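PDB 6G44: putative major capsid protein from Cafeteriavirus-dependent mavirus, which probably builds the icosahedral capsid shell of this virophage by assembling as a trimer of double jelly-roll subunits. Local coordinates for residues L398-G401 against L402-A405. Sequence-based numbering, arbitrary orientation.
Sequences LANG and LTVA. With SO4 (sulfate ion), chain P.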
ATOM      1  N   LEU C 398     -16.813  15.878  14.982  1.00 10.98           N
ATOM      2  CA  LEU C 398     -16.226  15.527  16.259  1.00 11.59           C
ATOM      3  C   LEU C 398     -15.655  14.109  16.207  1.00 11.03           C
ATOM      4  O   LEU C 398     -16.398  13.140  15.953  1.00 11.18           O
ATOM      5  CB  LEU C 398     -17.300  15.602  17.347  1.00 12.12           C
ATOM      6  CG  LEU C 398     -16.849  15.197  18.750  1.00 13.14           C
ATOM      7  CD1 LEU C 398     -15.820  16.159  19.330  1.00 13.84           C
ATOM      8  CD2 LEU C 398     -18.062  15.017  19.661  1.00 13.39           C
ATOM      9  N   ALA C 399     -14.337  14.004  16.352  1.00 11.10           N
ATOM     10  CA  ALA C 399     -13.610  12.747  16.165  1.00 11.23           C
ATOM     11  C   ALA C 399     -13.463  11.884  17.410  1.00 11.98           C
ATOM     12  O   ALA C 399     -13.192  10.680  17.291  1.00 12.74           O
ATOM     13  CB  ALA C 399     -12.234  13.047  15.586  1.00 11.85           C
ATOM     14  N   ASN C 400     -13.593  12.477  18.593  1.00 12.00           N
ATOM     15  CA  ASN C 400     -13.371  11.760  19.856  1.00 12.51           C
ATOM     16  C   ASN C 400     -14.585  11.846  20.777  1.00 13.53           C
ATOM     17  O   ASN C 400     -14.503  12.298  21.926  1.00 13.76           O
ATOM     18  CB  ASN C 400     -12.080  12.254  20.559  1.00 12.63           C
ATOM     19  CG  ASN C 400     -12.145  13.699  20.978  1.00 13.09           C
ATOM     20  OD1 ASN C 400     -12.907  14.488  20.424  1.00 12.79           O
ATOM     21  ND2 ASN C 400     -11.302  14.067  21.951  1.00 13.78           N
ATOM     22  N   GLY C 401     -15.727  11.383  20.269  1.00 14.22           N
ATOM     23  CA  GLY C 401     -16.999  11.525  20.959  1.00 14.69           C
ATOM     24  C   GLY C 401     -17.081  10.870  22.320  1.00 15.76           C
ATOM     25  O   GLY C 401     -17.743  11.404  23.185  1.00 15.46           O
ATOM     26  N   LEU C 402     -16.415   9.733  22.523  1.00 17.26           N
ATOM     27  CA  LEU C 402     -16.461   9.096  23.852  1.00 19.83           C
ATOM     28  C   LEU C 402     -15.839   9.978  24.900  1.00 23.36           C
ATOM     29  O   LEU C 402     -16.355  10.126  26.006  1.00 24.51           O
ATOM     30  CB  LEU C 402     -15.704   7.786  23.883  1.00 22.16           C
ATOM     31  CG  LEU C 402     -16.390   6.533  23.509  1.00 23.89           C
ATOM     32  CD1 LEU C 402     -15.330   5.443  23.528  1.00 23.90           C
ATOM     33  CD2 LEU C 402     -17.532   6.222  24.471  1.00 23.48           C
ATOM     34  N   THR C 403     -14.699  10.558  24.537  1.00 26.58           N
ATOM     35  CA  THR C 403     -13.945  11.396  25.441  1.00 29.03           C
ATOM     36  C   THR C 403     -14.800  12.557  25.935  1.00 29.27           C
ATOM     37  O   THR C 403     -14.766  12.894  27.115  1.00 35.23           O
ATOM     38  CB  THR C 403     -12.611  11.840  24.766  1.00 29.06           C
ATOM     39  OG1 THR C 403     -11.829  10.678  24.456  1.00 31.96           O
ATOM     40  CG2 THR C 403     -11.821  12.740  25.659  1.00 31.43           C
ATOM     41  N   VAL C 404     -15.623  13.117  25.042  1.00 27.79           N
ATOM     42  CA  VAL C 404     -16.489  14.248  25.309  1.00 26.97           C
ATOM     43  C   VAL C 404     -17.857  13.870  25.947  1.00 26.56           C
ATOM     44  O   VAL C 404     -18.505  14.681  26.626  1.00 29.38           O
ATOM     45  CB  VAL C 404     -16.708  15.041  23.991  1.00 30.02           C
ATOM     46  CG1 VAL C 404     -17.611  16.234  24.217  1.00 32.33           C
ATOM     47  CG2 VAL C 404     -15.361  15.476  23.403  1.00 30.69           C
ATOM     48  N   ALA C 405     -18.313  12.647  25.699  1.00 23.64           N
ATOM     49  CA  ALA C 405     -19.543  12.120  26.298  1.00 22.36           C
ATOM     50  C   ALA C 405     -19.352  11.668  27.754  1.00 24.00           C
ATOM     51  O   ALA C 405     -20.335  11.334  28.413  1.00 23.95           O
ATOM     52  CB  ALA C 405     -20.066  10.956  25.470  1.00 21.17           C
TER
HETATM   53  S   SO4 P 602      -8.818  10.937  22.115  1.00 23.40           S
HETATM   54  O1  SO4 P 602      -9.163  12.251  22.687  1.00 25.47           O
HETATM   55  O2  SO4 P 602      -9.945   9.981  22.294  1.00 23.70           O
HETATM   56  O3  SO4 P 602      -8.479  11.036  20.670  1.00 26.60           O
HETATM   57  O4  SO4 P 602      -7.595  10.491  22.851  1.00 26.80           O
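The side chains of Asn400 and Thr403 cross obliquely at the start of a short helix, 401-405, in a local contact where the loop after helix 391-394 leads into its first turn; a sulfate ion, probably from the crystallisation liquor, bridges them. Asn400 holds the N-cap position without capping the helix through its side chain. With CG held between the backbone N and the carbonyl carbon (chi1 64°), the amide is directed elsewhere: ND2 gives a nearly straight bond (161°) to sulfate O1 at 2.9 Å and another to the carbonyl of Glu417, while OD1 accepts from the amide of Ile419. These bonds fix the rotation of the amide and tie the helix start to the end of helix 411-417. Thr403 OG1 reaches sulfate O2 at 3.0 Å, and its CB lies 3.8 Å from Asn400 ND2. Val404 crosses Asn400 at about a right angle, its CG2 4.0 Å from Asn400 OD1 and, more loosely, 4.2 Å from Leu398 CD1. The backbone closes the turn, Ala405 N donating to Gly401 O at 2.9 Å, with a weak bond from Val404 N to Asn400 O. Lys155 and, from the second subunit, Lys93 and Thr167 also hydrogen-bond the sulfate, and Tyr184 of that subunit bonds to Gly401 N. The whole exemplifies a helix N-terminal turn at a subunit interface of a double jelly-roll capsid protein, where side chains from two subunits hold a sulfate.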